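Local coordinates for protein Stk_08120 (Sulfolobus tokodaii str. 7, PDB 2EJX) that probably acts as a fatty acid carrier, as a member of a family of Bet v 1-like proteins specific to thermoacidophiles, at residues A[31-40]-A[49-60]; A[77-87]-A[98-107]. All blocks are in the same frame, centred on the assembly; numbering follows the deposited sequence.

Contact 1: A[31-40]-A[49-60]; sequences IPQIFPGIAS and FEAEGKFLAFSY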
loop_
_atom_site.group_PDB
_atom_site.type_symbol
_atom_site.label_atom_id
_atom_site.label_comp_id
_atom_site.label_asym_id
_atom_site.label_seq_id
_atom_site.Cartn_x
_atom_site.Cartn_y
_atom_site.Cartn_z
ATOM N N ILE A 31 -0.191 -1.329 3.753
ATOM C CA ILE A 31 -1.024 -0.277 4.343
ATOM C C ILE A 31 -0.210 0.709 5.201
ATOM O O ILE A 31 -0.327 1.908 4.999
ATOM C CB ILE A 31 -2.303 -0.868 5.088
ATOM C CG1 ILE A 31 -3.136 -1.727 4.131
ATOM C CG2 ILE A 31 -3.153 0.202 5.693
ATOM C CD1 ILE A 31 -3.689 -1.011 2.962
ATOM N N PRO A 32 0.622 0.223 6.165
ATOM C CA PRO A 32 1.453 1.171 6.908
ATOM C C PRO A 32 2.446 1.937 6.022
ATOM O O PRO A 32 2.756 3.102 6.296
ATOM C CB PRO A 32 2.192 0.271 7.907
ATOM C CG PRO A 32 1.268 -0.951 8.018
ATOM C CD PRO A 32 0.816 -1.153 6.655
ATOM N N GLN A 33 2.891 1.315 4.946
ATOM C CA GLN A 33 3.846 1.978 4.019
ATOM C C GLN A 33 3.248 3.126 3.229
ATOM O O GLN A 33 3.979 4.073 2.901
ATOM C CB GLN A 33 4.486 0.992 3.042
ATOM C CG GLN A 33 5.511 0.031 3.638
ATOM C CD GLN A 33 6.850 0.675 3.995
ATOM O OE1 GLN A 33 7.729 0.037 4.627
ATOM N NE2 GLN A 33 7.020 1.909 3.610
ATOM N N ILE A 34 1.944 3.014 2.906
ATOM C CA ILE A 34 1.295 3.942 1.948
ATOM C C ILE A 34 0.271 4.883 2.563
ATOM O O ILE A 34 0.255 6.085 2.269
ATOM C CB ILE A 34 0.695 3.158 0.728
ATOM C CG1 ILE A 34 1.831 2.536 -0.121
ATOM C CG2 ILE A 34 -0.125 4.097 -0.206
ATOM C CD1 ILE A 34 1.366 1.407 -0.973
ATOM N N PHE A 35 -0.569 4.358 3.463
ATOM C CA PHE A 35 -1.643 5.161 4.024
ATOM C C PHE A 35 -1.083 6.233 4.969
ATOM O O PHE A 35 -0.003 6.032 5.523
ATOM C CB PHE A 35 -2.695 4.273 4.697
ATOM C CG PHE A 35 -3.750 3.779 3.742
ATOM C CD1 PHE A 35 -3.390 3.124 2.566
ATOM C CD2 PHE A 35 -5.094 4.026 3.984
ATOM C CE1 PHE A 35 -4.351 2.678 1.655
ATOM C CE2 PHE A 35 -6.077 3.596 3.063
ATOM C CZ PHE A 35 -5.702 2.907 1.916
ATOM N N PRO A 36 -1.782 7.392 5.115
ATOM C CA PRO A 36 -1.251 8.435 6.011
ATOM C C PRO A 36 -1.255 8.066 7.492
ATOM O O PRO A 36 -2.322 7.822 8.057
ATOM C CB PRO A 36 -2.177 9.646 5.788
ATOM C CG PRO A 36 -3.086 9.291 4.670
ATOM C CD PRO A 36 -3.047 7.804 4.448
ATOM N N GLY A 37 -0.076 8.049 8.105
ATOM C CA GLY A 37 0.050 8.045 9.576
ATOM C C GLY A 37 -0.603 6.850 10.260
ATOM O O GLY A 37 -1.231 7.005 11.305
ATOM N N ILE A 38 -0.424 5.660 9.680
ATOM C CA ILE A 38 -0.936 4.409 10.275
ATOM C C ILE A 38 -0.278 4.118 11.631
ATOM O O ILE A 38 0.948 4.079 11.733
ATOM C CB ILE A 38 -0.776 3.197 9.296
ATOM C CG1 ILE A 38 -1.620 3.394 8.035
ATOM C CG2 ILE A 38 -1.095 1.839 9.985
ATOM C CD1 ILE A 38 -3.131 3.183 8.288
ATOM N N ALA A 39 -1.090 3.947 12.670
ATOM C CA ALA A 39 -0.562 3.696 14.020
ATOM C C ALA A 39 -0.990 2.332 14.620
ATOM O O ALA A 39 -0.460 1.910 15.665
ATOM C CB ALA A 39 -0.939 4.838 14.987
ATOM N N SER A 40 -1.949 1.688 13.967
ATOM C CA SER A 40 -2.428 0.349 14.318
ATOM C C SER A 40 -2.720 -0.462 13.059
ATOM O O SER A 40 -3.172 0.082 12.063
ATOM C CB SER A 40 -3.666 0.457 15.197
ATOM O OG SER A 40 -3.287 1.124 16.394
ATOM N N PHE A 49 -7.498 -6.987 6.648
ATOM C CA PHE A 49 -6.845 -6.112 7.571
ATOM C C PHE A 49 -7.798 -5.077 8.141
ATOM O O PHE A 49 -8.804 -4.737 7.523
ATOM C CB PHE A 49 -5.682 -5.394 6.860
ATOM C CG PHE A 49 -6.130 -4.307 5.953
ATOM C CD1 PHE A 49 -6.202 -2.989 6.429
ATOM C CD2 PHE A 49 -6.485 -4.587 4.640
ATOM C CE1 PHE A 49 -6.612 -1.971 5.617
ATOM C CE2 PHE A 49 -6.912 -3.573 3.803
ATOM C CZ PHE A 49 -6.981 -2.261 4.296
ATOM N N GLU A 50 -7.446 -4.601 9.321
ATOM C CA GLU A 50 -8.027 -3.393 9.899
ATOM C C GLU A 50 -6.875 -2.523 10.358
ATOM O O GLU A 50 -5.912 -3.001 10.997
ATOM C CB GLU A 50 -8.905 -3.753 11.111
ATOM C CG GLU A 50 -9.951 -4.791 10.807
ATOM C CD GLU A 50 -10.431 -5.556 12.038
ATOM O OE1 GLU A 50 -10.471 -4.965 13.142
ATOM O OE2 GLU A 50 -10.751 -6.766 11.889
ATOM N N ALA A 51 -6.976 -1.229 10.081
ATOM C CA ALA A 51 -5.950 -0.319 10.507
ATOM C C ALA A 51 -6.544 1.018 10.971
ATOM O O ALA A 51 -7.677 1.352 10.639
ATOM C CB ALA A 51 -4.949 -0.084 9.358
ATOM N N GLU A 52 -5.753 1.731 11.756
ATOM C CA GLU A 52 -6.102 3.046 12.266
ATOM C C GLU A 52 -4.960 3.983 11.975
ATOM O O GLU A 52 -3.789 3.652 12.158
ATOM C CB GLU A 52 -6.354 2.983 13.791
ATOM C CG GLU A 52 -7.723 2.303 14.125
ATOM C CD GLU A 52 -8.067 2.279 15.629
ATOM O OE1 GLU A 52 -7.751 3.247 16.355
ATOM O OE2 GLU A 52 -8.648 1.271 16.082
ATOM N N GLY A 53 -5.295 5.185 11.525
ATOM C CA GLY A 53 -4.276 6.178 11.334
ATOM C C GLY A 53 -4.813 7.575 11.646
ATOM O O GLY A 53 -5.993 7.751 11.958
ATOM N N LYS A 54 -3.927 8.552 11.500
ATOM C CA LYS A 54 -4.278 9.973 11.628
ATOM C C LYS A 54 -3.409 10.844 10.711
ATOM O O LYS A 54 -2.214 10.575 10.516
ATOM C CB LYS A 54 -4.144 10.405 13.079
ATOM C CG LYS A 54 -4.488 11.876 13.367
ATOM C CD LYS A 54 -4.427 12.172 14.830
ATOM C CE LYS A 54 -5.133 13.494 15.125
ATOM N NZ LYS A 54 -5.211 13.701 16.599
ATOM N N PHE A 55 -4.013 11.886 10.135
ATOM C CA PHE A 55 -3.251 12.938 9.463
ATOM C C PHE A 55 -3.992 14.247 9.729
ATOM O O PHE A 55 -5.233 14.260 9.799
ATOM C CB PHE A 55 -3.072 12.691 7.970
ATOM C CG PHE A 55 -4.353 12.620 7.214
ATOM C CD1 PHE A 55 -4.843 13.730 6.545
ATOM C CD2 PHE A 55 -5.100 11.447 7.198
ATOM C CE1 PHE A 55 -6.055 13.672 5.869
ATOM C CE2 PHE A 55 -6.319 11.378 6.512
ATOM C CZ PHE A 55 -6.799 12.492 5.860
ATOM N N LEU A 56 -3.230 15.315 9.911
ATOM C CA LEU A 56 -3.778 16.569 10.422
ATOM C C LEU A 56 -4.620 16.259 11.676
ATOM O O LEU A 56 -4.186 15.458 12.512
ATOM C CB LEU A 56 -4.599 17.282 9.334
ATOM C CG LEU A 56 -3.838 17.655 8.037
ATOM C CD1 LEU A 56 -4.846 18.062 6.994
ATOM C CD2 LEU A 56 -2.834 18.751 8.249
ATOM N N ALA A 57 -5.808 16.855 11.801
ATOM C CA ALA A 57 -6.680 16.580 12.950
ATOM C C ALA A 57 -7.561 15.339 12.804
ATOM O O ALA A 57 -8.369 15.042 13.693
ATOM C CB ALA A 57 -7.538 17.810 13.295
ATOM N N PHE A 58 -7.369 14.579 11.727
ATOM C CA PHE A 58 -8.311 13.546 11.364
ATOM C C PHE A 58 -7.851 12.116 11.586
ATOM O O PHE A 58 -7.106 11.597 10.786
ATOM C CB PHE A 58 -8.691 13.734 9.905
ATOM C CG PHE A 58 -9.071 15.150 9.603
ATOM C CD1 PHE A 58 -10.226 15.681 10.154
ATOM C CD2 PHE A 58 -8.258 15.952 8.821
ATOM C CE1 PHE A 58 -10.575 17.022 9.910
ATOM C CE2 PHE A 58 -8.595 17.303 8.570
ATOM C CZ PHE A 58 -9.748 17.814 9.121
ATOM N N SER A 59 -8.348 11.493 12.646
ATOM C CA SER A 59 -8.199 10.051 12.838
ATOM C C SER A 59 -9.133 9.292 11.924
ATOM O O SER A 59 -10.269 9.724 11.638
ATOM C CB SER A 59 -8.518 9.677 14.277
ATOM O OG SER A 59 -7.568 10.312 15.115
ATOM N N TYR A 60 -8.688 8.118 11.477
ATOM C CA TYR A 60 -9.543 7.300 10.655
ATOM C C TYR A 60 -9.293 5.834 10.961
ATOM O O TYR A 60 -8.222 5.464 11.476
ATOM C CB TYR A 60 -9.355 7.581 9.157
ATOM C CG TYR A 60 -7.980 7.242 8.653
ATOM C CD1 TYR A 60 -7.715 5.987 8.090
ATOM C CD2 TYR A 60 -6.921 8.145 8.798
ATOM C CE1 TYR A 60 -6.447 5.652 7.643
ATOM C CE2 TYR A 60 -5.643 7.832 8.338
ATOM C CZ TYR A 60 -5.411 6.571 7.778
ATOM O OH TYR A 60 -4.156 6.230 7.316
HETATM O O HOH W 1 -4.660 3.546 16.928
#
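Tyr60 OH donates a hydrogen bond to Pro36 O, 2.5 Å away, from above the carbonyl plane. The oxygen thus sits at the edge of the Tyr60 ring, and the hydroxyl is hemmed in by carbon: Ile38 CD1 comes within 3.4 Å of OH and Pro36 CD within 3.5 Å. Pro36 also lies beside Phe55, its CB 3.7 Å from CD2 of that ring. With CG between backbone N and carbonyl carbon (chi1 64°), Tyr60 reaches past its neighbour Gly53, whose N lies over the centre of one ring face. Ile38 CD1 also meets Ala51 CB. Farther along, Ile31 covers a face of Phe49, CG1 lying 3.9 Å from the ring centroid and close to the normal, a CH-pi contact.

The backbone holds these groups in place. Lys54 N donates to Gly37 O, and Glu52 N to Ser40 O. Ala39 and Ser40 together face Glu52 in a classic beta bulge: both N-H groups donate to Glu52 O, at 2.8 Å from Ala39 N and 3.2 Å from Ser40 N, and the register slips by one residue. On the sheet face of Ser40 and Glu52, away from Ile38, a water joins Ser40 OG to Glu52 OE1.

Gly37, at positive phi, turns the chain from helix 27-34 into strand 38-42, an edge strand antiparallel to 48-55. Strand 58-69 flanks 48-55 on its other side, with Val62 touching Phe35 and Ala51, while Tyr114 and Leu110 of the long helix 105-137 pack on Pro36 and Phe55.

Contact 2: A[77-87]-A[98-107]; sequences YDSDRGNGILY and IILEHDNKLT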
loop_
_atom_site.group_PDB
_atom_site.type_symbol
_atom_site.label_atom_id
_atom_site.label_comp_id
_atom_site.label_asym_id
_atom_site.label_seq_id
_atom_site.Cartn_x
_atom_site.Cartn_y
_atom_site.Cartn_z
ATOM N N TYR A 77 -10.935 -1.319 0.147
ATOM C CA TYR A 77 -11.037 -0.901 1.538
ATOM C C TYR A 77 -12.220 0.053 1.773
ATOM O O TYR A 77 -12.702 0.664 0.814
ATOM C CB TYR A 77 -9.745 -0.233 1.999
ATOM C CG TYR A 77 -9.449 1.063 1.269
ATOM C CD1 TYR A 77 -9.982 2.282 1.725
ATOM C CD2 TYR A 77 -8.640 1.078 0.099
ATOM C CE1 TYR A 77 -9.714 3.484 1.058
ATOM C CE2 TYR A 77 -8.380 2.281 -0.560
ATOM C CZ TYR A 77 -8.932 3.457 -0.069
ATOM O OH TYR A 77 -8.663 4.608 -0.722
ATOM N N ASP A 78 -12.655 0.140 3.034
ATOM C CA ASP A 78 -13.647 1.132 3.505
ATOM C C ASP A 78 -13.181 1.798 4.754
ATOM O O ASP A 78 -12.571 1.184 5.590
ATOM C CB ASP A 78 -15.039 0.486 3.758
ATOM C CG ASP A 78 -15.017 -0.626 4.825
ATOM O OD1 ASP A 78 -14.886 -1.815 4.425
ATOM O OD2 ASP A 78 -15.143 -0.334 6.050
ATOM N N SER A 79 -13.505 3.075 4.939
ATOM C CA SER A 79 -13.133 3.735 6.179
ATOM C C SER A 79 -14.175 4.781 6.481
ATOM O O SER A 79 -15.048 5.028 5.641
ATOM C CB SER A 79 -11.783 4.436 6.066
ATOM O OG SER A 79 -11.920 5.646 5.347
ATOM N N ASP A 80 -14.052 5.394 7.659
ATOM C CA ASP A 80 -14.953 6.479 8.083
ATOM C C ASP A 80 -14.695 7.776 7.301
ATOM O O ASP A 80 -15.411 8.771 7.482
ATOM C CB ASP A 80 -14.923 6.715 9.607
ATOM C CG ASP A 80 -13.505 6.785 10.200
ATOM O OD1 ASP A 80 -12.529 6.602 9.458
ATOM O OD2 ASP A 80 -13.389 7.007 11.438
ATOM N N ARG A 81 -13.675 7.765 6.440
ATOM C CA ARG A 81 -13.303 8.967 5.677
ATOM C C ARG A 81 -13.385 8.701 4.174
ATOM O O ARG A 81 -12.866 9.472 3.383
ATOM C CB ARG A 81 -11.884 9.437 6.035
ATOM C CG ARG A 81 -11.577 9.621 7.510
ATOM C CD ARG A 81 -12.418 10.665 8.177
ATOM N NE ARG A 81 -11.897 10.993 9.510
ATOM C CZ ARG A 81 -12.241 12.075 10.211
ATOM N NH1 ARG A 81 -13.100 12.954 9.701
ATOM N NH2 ARG A 81 -11.735 12.268 11.420
ATOM N N GLY A 82 -13.986 7.586 3.777
ATOM C CA GLY A 82 -14.147 7.296 2.351
ATOM C C GLY A 82 -13.685 5.881 2.035
ATOM O O GLY A 82 -12.990 5.270 2.837
ATOM N N ASN A 83 -14.079 5.372 0.874
ATOM C CA ASN A 83 -13.775 3.978 0.467
ATOM C C ASN A 83 -12.947 4.041 -0.808
ATOM O O ASN A 83 -12.856 5.089 -1.461
ATOM C CB ASN A 83 -15.049 3.145 0.249
ATOM C CG ASN A 83 -15.942 3.018 1.511
ATOM O OD1 ASN A 83 -15.590 3.424 2.629
ATOM N ND2 ASN A 83 -17.112 2.395 1.325
ATOM N N GLY A 84 -12.333 2.926 -1.191
ATOM C CA GLY A 84 -11.482 2.963 -2.343
ATOM C C GLY A 84 -10.840 1.653 -2.703
ATOM O O GLY A 84 -11.182 0.625 -2.128
ATOM N N ILE A 85 -9.942 1.714 -3.693
ATOM C CA ILE A 85 -9.119 0.552 -4.089
ATOM C C ILE A 85 -7.657 0.980 -4.236
ATOM O O ILE A 85 -7.354 2.022 -4.832
ATOM C CB ILE A 85 -9.618 -0.077 -5.449
ATOM C CG1 ILE A 85 -11.112 -0.428 -5.329
ATOM C CG2 ILE A 85 -8.883 -1.343 -5.744
ATOM C CD1 ILE A 85 -11.774 -0.956 -6.573
ATOM N N LEU A 86 -6.760 0.161 -3.698
ATOM C CA LEU A 86 -5.322 0.314 -3.953
ATOM C C LEU A 86 -4.869 -0.795 -4.888
ATOM O O LEU A 86 -5.035 -1.985 -4.583
ATOM C CB LEU A 86 -4.541 0.252 -2.639
ATOM C CG LEU A 86 -3.009 0.393 -2.665
ATOM C CD1 LEU A 86 -2.656 1.717 -3.152
ATOM C CD2 LEU A 86 -2.534 0.257 -1.232
ATOM N N TYR A 87 -4.284 -0.409 -6.013
ATOM C CA TYR A 87 -3.744 -1.381 -6.951
ATOM C C TYR A 87 -2.232 -1.393 -6.927
ATOM O O TYR A 87 -1.613 -0.344 -6.900
ATOM C CB TYR A 87 -4.118 -1.013 -8.374
ATOM C CG TYR A 87 -5.591 -0.819 -8.589
ATOM C CD1 TYR A 87 -6.374 -1.862 -9.059
ATOM C CD2 TYR A 87 -6.201 0.415 -8.308
ATOM C CE1 TYR A 87 -7.732 -1.689 -9.258
ATOM C CE2 TYR A 87 -7.564 0.595 -8.514
ATOM C CZ TYR A 87 -8.323 -0.470 -8.983
ATOM O OH TYR A 87 -9.697 -0.331 -9.202
ATOM N N ILE A 98 1.798 1.618 -8.642
ATOM C CA ILE A 98 0.867 1.693 -7.509
ATOM C C ILE A 98 -0.119 2.803 -7.831
ATOM O O ILE A 98 0.301 3.916 -8.200
ATOM C CB ILE A 98 1.604 2.018 -6.182
ATOM C CG1 ILE A 98 2.713 0.964 -5.947
ATOM C CG2 ILE A 98 0.611 2.149 -5.017
ATOM C CD1 ILE A 98 3.472 1.126 -4.617
ATOM N N ILE A 99 -1.407 2.466 -7.746
ATOM C CA ILE A 99 -2.456 3.435 -8.015
ATOM C C ILE A 99 -3.428 3.363 -6.838
ATOM O O ILE A 99 -3.986 2.303 -6.578
ATOM C CB ILE A 99 -3.275 3.090 -9.294
ATOM C CG1 ILE A 99 -2.360 2.914 -10.510
ATOM C CG2 ILE A 99 -4.308 4.171 -9.575
ATOM C CD1 ILE A 99 -2.140 1.427 -10.873
ATOM N N LEU A 100 -3.648 4.489 -6.167
ATOM C CA LEU A 100 -4.659 4.605 -5.123
ATOM C C LEU A 100 -5.848 5.439 -5.605
ATOM O O LEU A 100 -5.680 6.629 -5.962
ATOM C CB LEU A 100 -4.086 5.266 -3.868
ATOM C CG LEU A 100 -5.050 5.351 -2.667
ATOM C CD1 LEU A 100 -5.523 3.979 -2.158
ATOM C CD2 LEU A 100 -4.400 6.166 -1.509
ATOM N N GLU A 101 -7.032 4.828 -5.616
ATOM C CA GLU A 101 -8.239 5.545 -6.028
ATOM C C GLU A 101 -9.226 5.593 -4.857
ATOM O O GLU A 101 -9.720 4.563 -4.409
ATOM C CB GLU A 101 -8.866 4.891 -7.262
ATOM C CG GLU A 101 -8.008 4.895 -8.513
ATOM C CD GLU A 101 -8.638 4.144 -9.689
ATOM O OE1 GLU A 101 -9.753 3.599 -9.518
ATOM O OE2 GLU A 101 -7.978 4.051 -10.770
ATOM N N HIS A 102 -9.492 6.795 -4.347
ATOM C CA HIS A 102 -10.309 6.979 -3.165
ATOM C C HIS A 102 -11.612 7.700 -3.564
ATOM O O HIS A 102 -11.564 8.617 -4.364
ATOM C CB HIS A 102 -9.510 7.808 -2.165
ATOM C CG HIS A 102 -10.120 7.878 -0.802
ATOM N ND1 HIS A 102 -10.156 6.793 0.056
ATOM C CD2 HIS A 102 -10.707 8.904 -0.138
ATOM C CE1 HIS A 102 -10.759 7.140 1.179
ATOM N NE2 HIS A 102 -11.102 8.416 1.088
ATOM N N ASP A 103 -12.741 7.307 -2.992
ATOM C CA ASP A 103 -14.050 7.820 -3.455
ATOM C C ASP A 103 -14.503 9.135 -2.797
ATOM O O ASP A 103 -15.561 9.706 -3.163
ATOM C CB ASP A 103 -15.150 6.738 -3.414
ATOM C CG ASP A 103 -15.746 6.507 -2.006
ATOM O OD1 ASP A 103 -15.352 7.176 -1.007
ATOM O OD2 ASP A 103 -16.630 5.621 -1.897
ATOM N N ASN A 104 -13.708 9.631 -1.847
ATOM C CA ASN A 104 -14.048 10.865 -1.145
ATOM C C ASN A 104 -13.099 11.998 -1.498
ATOM O O ASN A 104 -11.905 11.987 -1.152
ATOM C CB ASN A 104 -14.163 10.594 0.365
ATOM C CG ASN A 104 -14.632 11.811 1.150
ATOM O OD1 ASN A 104 -14.114 12.908 0.979
ATOM N ND2 ASN A 104 -15.592 11.611 2.033
ATOM N N LYS A 105 -13.620 12.980 -2.231
ATOM C CA LYS A 105 -12.780 14.034 -2.801
ATOM C C LYS A 105 -12.087 14.870 -1.721
ATOM O O LYS A 105 -10.927 15.244 -1.876
ATOM C CB LYS A 105 -13.629 14.963 -3.682
ATOM C CG LYS A 105 -12.798 15.906 -4.515
ATOM C CD LYS A 105 -13.679 16.896 -5.270
ATOM C CE LYS A 105 -12.817 17.997 -5.844
ATOM N NZ LYS A 105 -13.506 18.732 -6.980
ATOM N N LEU A 106 -12.821 15.188 -0.654
ATOM C CA LEU A 106 -12.299 16.014 0.431
ATOM C C LEU A 106 -11.123 15.276 1.064
ATOM O O LEU A 106 -10.039 15.821 1.189
ATOM C CB LEU A 106 -13.368 16.286 1.495
ATOM C CG LEU A 106 -12.963 17.239 2.636
ATOM C CD1 LEU A 106 -12.968 18.641 2.131
ATOM C CD2 LEU A 106 -13.926 17.141 3.817
ATOM N N THR A 107 -11.367 14.020 1.434
ATOM C CA THR A 107 -10.350 13.193 2.087
ATOM C C THR A 107 -9.145 12.995 1.184
ATOM O O THR A 107 -8.000 13.041 1.657
ATOM C CB THR A 107 -10.890 11.796 2.429
ATOM O OG1 THR A 107 -11.952 11.899 3.385
ATOM C CG2 THR A 107 -9.770 10.960 3.060
#
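Tyr87 lies across Ile99 and Glu101 of the partner strand. Its CG is anti to the carbonyl carbon (chi1 -54°), which sets the ring beside the backbone with CD2 3.4 Å from Ile99 O, at the ring edge. CB meets Ile99 CD1, and Ile85 CG2 of its own strand lies over one face. Glu101 projects an extended chain from the same sheet face, bringing OE1 within 3.9 Å of Tyr87 CE2, carboxylate and ring planes 62° apart. Beneath them the backbones pair strictly antiparallel: Ile85 and Glu101 exchange two N-H···O bonds, as do Tyr87 and Ile99. On the other face Leu86 CD1 packs against Leu100 CD1 and Ile98 CG2.

At the far end Arg81 takes part chiefly through its carbonyl. Its O accepts from Thr107 OG1 at 2.6 Å, on a lone pair, and from His102 NE2 at 3.1 Å, from above the carbonyl plane; its CB rests near Thr107, while the guanidinium group turns away to Ser59 O. The second bond fixes His102 from one side. From the other, ND1 is hydrogen-bonded to Tyr77 OH at 2.8 Å, and the two rings lie rim to rim, nearly coplanar. Gly84 makes room for this, its N over one face of Tyr77. Asp103 adds a reciprocal pair with Asn83: OD1 takes Asn83 N, and Asp103 N gives to Asn83 O at 2.7 Å.

Asn104 then N-caps the helix, OD1 accepting from Thr107 N at 3.0 Å. The arrangement is the last antiparallel hairpin of a Bet v 1-like (helix-grip) fold, whose final strand runs directly into the long C-terminal helix.

In the fold
The segments of contact 1 both precede those of contact 2 in the sequence, and their centres lie 12 Å apart within one antiparallel sheet, where strands 58-69 and 72-79 are neighbours. They meet at the turn of contact 2: Arg81 NH2 reaches Ser59 O at 2.9 Å, a probable hydrogen bond, and Arg81 CG packs 3.4 Å from Tyr60 CB. Phe35 and Tyr77 add an edge-to-face ring pair. Both contacts send apolar groups to helix 105-137, contact 1 near Leu110 and Tyr114, contact 2 at Val115 and Leu119. In Bet v 1-like proteins ligands commonly lie between sheet and long helix; a fatty acid might be held in that region, but these contacts do not locate the site.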